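Local coordinates for protein polysaccharide deacetylase (Ammonifex degensii, PDB 4WCJ) that probably removes N-acetyl groups from a polysaccharide such as poly-beta-1,6-N-acetyl-D-glucosamine, as a zinc-binding family 4 carbohydrate esterase, at residues C152-H157 / A191-H196; E184-G189 / Q222-V227. All coordinates share one frame; numbering follows the deposited sequence.

Contact 1: residues C152-H157 / A191-H196; sequences CVVGLH and ACLKEH. With ZN (zinc ion), chain B.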
loop_
_atom_site.group_PDB
_atom_site.type_symbol
_atom_site.label_atom_id
_atom_site.label_comp_id
_atom_site.label_asym_id
_atom_site.label_seq_id
_atom_site.Cartn_x
_atom_site.Cartn_y
_atom_site.Cartn_z
ATOM N N CYS A 152 8.392 -7.385 5.124
ATOM C CA CYS A 152 7.337 -7.217 4.125
ATOM C C CYS A 152 6.075 -7.959 4.527
ATOM O O CYS A 152 6.102 -9.167 4.773
ATOM C CB CYS A 152 7.808 -7.718 2.752
ATOM S SG CYS A 152 6.560 -7.544 1.408
ATOM N N VAL A 153 4.965 -7.230 4.583
ATOM C CA VAL A 153 3.646 -7.826 4.750
ATOM C C VAL A 153 2.900 -7.600 3.433
ATOM O O VAL A 153 2.892 -6.486 2.915
ATOM C CB VAL A 153 2.862 -7.205 5.926
ATOM C CG1 VAL A 153 1.459 -7.824 6.040
ATOM C CG2 VAL A 153 3.633 -7.380 7.234
ATOM N N VAL A 154 2.323 -8.657 2.876
ATOM C CA VAL A 154 1.600 -8.524 1.618
ATOM C C VAL A 154 0.093 -8.314 1.830
ATOM O O VAL A 154 -0.551 -9.043 2.595
ATOM C CB VAL A 154 1.808 -9.758 0.722
ATOM C CG1 VAL A 154 1.046 -9.606 -0.591
ATOM C CG2 VAL A 154 3.291 -9.960 0.455
ATOM N N GLY A 155 -0.455 -7.317 1.122
ATOM C CA GLY A 155 -1.887 -7.076 1.116
ATOM C C GLY A 155 -2.426 -7.308 -0.284
ATOM O O GLY A 155 -1.662 -7.581 -1.207
ATOM N N LEU A 156 -3.745 -7.218 -0.438
ATOM C CA LEU A 156 -4.375 -7.482 -1.734
ATOM C C LEU A 156 -4.758 -6.180 -2.458
ATOM O O LEU A 156 -5.258 -5.238 -1.845
ATOM C CB LEU A 156 -5.607 -8.378 -1.542
ATOM C CG LEU A 156 -6.345 -8.859 -2.801
ATOM C CD1 LEU A 156 -5.488 -9.793 -3.646
ATOM C CD2 LEU A 156 -7.664 -9.534 -2.424
ATOM N N HIS A 157 -4.515 -6.161 -3.767
ATOM C CA HIS A 157 -4.763 -5.019 -4.645
ATOM C C HIS A 157 -5.662 -5.536 -5.776
ATOM O O HIS A 157 -5.389 -5.321 -6.947
ATOM C CB HIS A 157 -3.425 -4.467 -5.172
ATOM C CG HIS A 157 -3.464 -3.049 -5.667
ATOM N ND1 HIS A 157 -4.205 -2.054 -5.063
ATOM C CD2 HIS A 157 -2.805 -2.451 -6.692
ATOM C CE1 HIS A 157 -4.018 -0.915 -5.703
ATOM N NE2 HIS A 157 -3.169 -1.127 -6.695
ATOM N N ALA A 191 -7.696 -16.121 -1.263
ATOM C CA ALA A 191 -7.400 -17.552 -1.330
ATOM C C ALA A 191 -6.009 -17.758 -1.921
ATOM O O ALA A 191 -5.223 -18.577 -1.436
ATOM C CB ALA A 191 -8.438 -18.283 -2.163
ATOM N N CYS A 192 -5.716 -16.996 -2.969
ATOM C CA CYS A 192 -4.453 -17.116 -3.672
ATOM C C CYS A 192 -3.276 -16.722 -2.779
ATOM O O CYS A 192 -2.255 -17.414 -2.745
ATOM C CB CYS A 192 -4.472 -16.265 -4.942
ATOM S SG CYS A 192 -2.963 -16.387 -5.901
ATOM N N LEU A 193 -3.420 -15.623 -2.043
ATOM C CA LEU A 193 -2.359 -15.179 -1.136
ATOM C C LEU A 193 -2.175 -16.179 -0.001
ATOM O O LEU A 193 -1.060 -16.404 0.466
ATOM C CB LEU A 193 -2.674 -13.793 -0.567
ATOM C CG LEU A 193 -2.543 -12.642 -1.555
ATOM C CD1 LEU A 193 -2.929 -11.323 -0.894
ATOM C CD2 LEU A 193 -1.136 -12.595 -2.097
ATOM N N LYS A 194 -3.276 -16.774 0.444
ATOM C CA LYS A 194 -3.208 -17.787 1.488
ATOM C C LYS A 194 -2.450 -19.007 0.973
ATOM O O LYS A 194 -1.597 -19.553 1.671
ATOM C CB LYS A 194 -4.609 -18.189 1.960
ATOM C CG LYS A 194 -4.614 -19.195 3.104
ATOM C CD LYS A 194 -4.324 -18.519 4.430
ATOM C CE LYS A 194 -4.276 -19.530 5.568
ATOM N NZ LYS A 194 -5.421 -20.487 5.528
ATOM N N GLU A 195 -2.756 -19.421 -0.253
ATOM C CA GLU A 195 -2.096 -20.576 -0.850
ATOM C C GLU A 195 -0.586 -20.373 -0.973
ATOM O O GLU A 195 0.191 -21.283 -0.697
ATOM C CB GLU A 195 -2.671 -20.880 -2.228
ATOM C CG GLU A 195 -1.978 -22.044 -2.911
ATOM C CD GLU A 195 -2.324 -22.155 -4.381
ATOM O OE1 GLU A 195 -3.170 -21.366 -4.858
ATOM O OE2 GLU A 195 -1.744 -23.027 -5.061
ATOM N N HIS A 196 -0.173 -19.182 -1.388
ATOM C CA HIS A 196 1.243 -18.922 -1.594
ATOM C C HIS A 196 1.978 -18.583 -0.299
ATOM O O HIS A 196 3.078 -19.082 -0.056
ATOM C CB HIS A 196 1.443 -17.785 -2.606
ATOM C CG HIS A 196 1.154 -18.173 -4.024
ATOM N ND1 HIS A 196 0.101 -17.648 -4.741
ATOM C CD2 HIS A 196 1.790 -19.025 -4.863
ATOM C CE1 HIS A 196 0.095 -18.163 -5.959
ATOM N NE2 HIS A 196 1.108 -19.005 -6.057
HETATM ZN ZN ZN B . -2.392 0.020 -8.326
HETATM O O HOH W 1 -1.319 1.393 -9.738
HETATM O O HOH W 2 -2.016 1.927 -7.086
#
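Just behind the zinc site of this deacetylase, the strand that delivers one of the metal's histidines is covered on its outer side by helix 179-197; L193 carries the contact in residues 191-196, with T190 and L197 of the same helix also touching L156 and V154. L193 reaches the strand with its two methyls parted. CD2 meets CG1 of V154 at 4.0 Å, while CD1 lies 4.0 Å from CB of L156 and about as far from the carbonyl O of G155, the residue between them. With CG anti to the backbone N (chi1 -175°), L156 also brings its own CD1 to 4.1 Å from CD1 of L193. No hydrogen bond crosses; the strand's backbone groups are spent within the sheet, where G155 pairs with F121 and V123. This is beta/alpha barrel packing: strand 152-156 belongs to the parallel sheet, and the helix segment runs nearly antiparallel to it, at 156°, with the axes 9.6 Å apart. W140 and T201 add to the packing round L193. One residue beyond L156, H157 turns to the other side of the strand and binds zinc through NE2 at 2.1 Å. D99 and H162 are the other protein ligands, and two waters complete the set. The other ring nitrogen, ND1, is hydrogen-bonded to A205 O, which limits how the imidazole can turn about its bond to CB.

Contact 2: residues E184-G189 / Q222-V227; sequences EDTARG and QGFSLV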
loop_
_atom_site.group_PDB
_atom_site.type_symbol
_atom_site.label_atom_id
_atom_site.label_comp_id
_atom_site.label_asym_id
_atom_site.label_seq_id
_atom_site.Cartn_x
_atom_site.Cartn_y
_atom_site.Cartn_z
ATOM N N GLU A 184 -16.223 -11.860 -5.799
ATOM C CA GLU A 184 -15.609 -13.107 -6.242
ATOM C C GLU A 184 -14.110 -12.921 -6.448
ATOM O O GLU A 184 -13.306 -13.777 -6.067
ATOM C CB GLU A 184 -16.279 -13.608 -7.524
ATOM C CG GLU A 184 -17.568 -14.382 -7.253
ATOM C CD GLU A 184 -18.565 -14.318 -8.399
ATOM O OE1 GLU A 184 -18.347 -13.528 -9.348
ATOM O OE2 GLU A 184 -19.573 -15.061 -8.341
ATOM N N ASP A 185 -13.746 -11.790 -7.039
ATOM C CA ASP A 185 -12.343 -11.455 -7.269
ATOM C C ASP A 185 -11.585 -11.320 -5.956
ATOM O O ASP A 185 -10.461 -11.804 -5.819
ATOM C CB ASP A 185 -12.249 -10.159 -8.070
ATOM C CG ASP A 185 -10.825 -9.742 -8.346
ATOM O OD1 ASP A 185 -10.249 -9.027 -7.501
ATOM O OD2 ASP A 185 -10.295 -10.113 -9.415
ATOM N N THR A 186 -12.205 -10.651 -4.991
ATOM C CA THR A 186 -11.596 -10.467 -3.674
ATOM C C THR A 186 -11.386 -11.797 -2.968
ATOM O O THR A 186 -10.334 -12.023 -2.371
ATOM C CB THR A 186 -12.446 -9.528 -2.785
ATOM O OG1 THR A 186 -12.624 -8.276 -3.459
ATOM C CG2 THR A 186 -11.748 -9.272 -1.459
ATOM N N ALA A 187 -12.369 -12.687 -3.051
ATOM C CA ALA A 187 -12.251 -13.999 -2.419
ATOM C C ALA A 187 -11.161 -14.815 -3.096
ATOM O O ALA A 187 -10.431 -15.553 -2.441
ATOM C CB ALA A 187 -13.576 -14.746 -2.463
ATOM N N ARG A 188 -11.053 -14.676 -4.412
ATOM C CA ARG A 188 -10.013 -15.376 -5.154
ATOM C C ARG A 188 -8.650 -14.843 -4.737
ATOM O O ARG A 188 -7.699 -15.604 -4.528
ATOM C CB ARG A 188 -10.224 -15.226 -6.661
ATOM C CG ARG A 188 -9.176 -15.939 -7.513
ATOM C CD ARG A 188 -9.482 -15.825 -9.002
ATOM N NE ARG A 188 -8.767 -16.829 -9.791
ATOM C CZ ARG A 188 -8.905 -16.986 -11.105
ATOM N NH1 ARG A 188 -9.728 -16.202 -11.788
ATOM N NH2 ARG A 188 -8.221 -17.930 -11.736
ATOM N N GLY A 189 -8.564 -13.525 -4.600
ATOM C CA GLY A 189 -7.319 -12.882 -4.220
ATOM C C GLY A 189 -6.867 -13.365 -2.851
ATOM O O GLY A 189 -5.699 -13.708 -2.663
ATOM N N GLN A 222 -15.536 -10.009 4.222
ATOM C CA GLN A 222 -14.491 -10.954 3.848
ATOM C C GLN A 222 -13.280 -10.860 4.771
ATOM O O GLN A 222 -12.228 -11.434 4.488
ATOM C CB GLN A 222 -14.077 -10.751 2.395
ATOM C CG GLN A 222 -15.106 -11.295 1.431
ATOM C CD GLN A 222 -14.591 -11.403 0.022
ATOM O OE1 GLN A 222 -13.401 -11.613 -0.198
ATOM N NE2 GLN A 222 -15.486 -11.250 -0.950
ATOM N N GLY A 223 -13.432 -10.132 5.873
ATOM C CA GLY A 223 -12.474 -10.192 6.960
ATOM C C GLY A 223 -11.328 -9.199 6.977
ATOM O O GLY A 223 -10.428 -9.324 7.805
ATOM N N PHE A 224 -11.343 -8.214 6.086
ATOM C CA PHE A 224 -10.270 -7.227 6.062
ATOM C C PHE A 224 -10.339 -6.288 7.267
ATOM O O PHE A 224 -11.422 -5.850 7.682
ATOM C CB PHE A 224 -10.295 -6.450 4.740
ATOM C CG PHE A 224 -9.816 -7.265 3.580
ATOM C CD1 PHE A 224 -8.458 -7.363 3.307
ATOM C CD2 PHE A 224 -10.709 -7.986 2.801
ATOM C CE1 PHE A 224 -7.997 -8.140 2.261
ATOM C CE2 PHE A 224 -10.256 -8.755 1.740
ATOM C CZ PHE A 224 -8.894 -8.836 1.477
ATOM N N SER A 225 -9.170 -6.011 7.843
ATOM C CA SER A 225 -9.051 -5.163 9.024
ATOM C C SER A 225 -8.751 -3.708 8.671
ATOM O O SER A 225 -9.066 -2.799 9.440
ATOM C CB SER A 225 -7.956 -5.702 9.940
ATOM O OG SER A 225 -8.213 -7.053 10.278
ATOM N N LEU A 226 -8.113 -3.500 7.524
ATOM C CA LEU A 226 -7.815 -2.159 7.036
ATOM C C LEU A 226 -8.016 -2.073 5.540
ATOM O O LEU A 226 -7.637 -2.983 4.794
ATOM C CB LEU A 226 -6.386 -1.739 7.374
ATOM C CG LEU A 226 -6.028 -1.551 8.846
ATOM C CD1 LEU A 226 -4.529 -1.319 8.977
ATOM C CD2 LEU A 226 -6.820 -0.411 9.496
ATOM N N VAL A 227 -8.595 -0.956 5.125
ATOM C CA VAL A 227 -8.871 -0.657 3.730
ATOM C C VAL A 227 -8.175 0.659 3.401
ATOM O O VAL A 227 -8.444 1.683 4.029
ATOM C CB VAL A 227 -10.382 -0.561 3.471
ATOM C CG1 VAL A 227 -10.655 -0.210 2.014
ATOM C CG2 VAL A 227 -11.073 -1.873 3.872
#
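T186 lays its methyl between two residues that follow helix 213-221: CG2 is 3.1 Å from OE1 of Q222 and 3.6 Å from CE2 of the F224 ring, which it meets at a slant. The methyl gets there because it stands anti to the backbone N, and the same rotation (chi1 -57°) puts OG1 beside that nitrogen, where it hydrogen-bonds back to F182 O, one turn earlier in the helix. Q222, extended beyond CG, sets its amide over T186 and the backbone N of A187. OE1 sits 3.2 Å from N of A187, but the angle is too poor for a hydrogen bond, and CB of A187 lies 3.9 Å from the same oxygen. The amide's polar hold is through its nitrogen, where NE2 donates to A183 O. With an alanine here, A183 O would probably lose this donor, and the T186 methyl its amide neighbour, keeping F224. Between Q222 and F224 the chain leaves the helix through G223, the C-prime residue of the Schellman motif that ends helix 213-221, with F224 N bonded to L219 O and G223 N to R220 O. After that turn F224 packs against L219 of the helix just ended, which also touches T186. The contact thus joins helix 179-197 to the C-terminal end of helix 213-221, just where the chain enters strand 226-229, which lies between strands 203-205 and 242-247 in the parallel sheet.

Overall arrangement
Both contacts use helix 179-197, with contact 2 on its middle and contact 1 nearer its C-terminal end, and their centres lie 10 Å apart. Contact 1 is wholly buried and apolar in its side chains, with no hydrogen bond across it, pressing the helix onto a strand that continues into the metal site. Contact 2 is only partly buried: T186 and F224 are buried, whereas Q222 and A187 sit at the margin, where an amide joins the packing. L156 bridges the two, its CD1 3.6 Å from CA of G189 and its CD2 4.1 Å from CZ of F224. One helix is therefore matched to two strands of the same sheet, 152-156 directly and 226-229 through the turn before it.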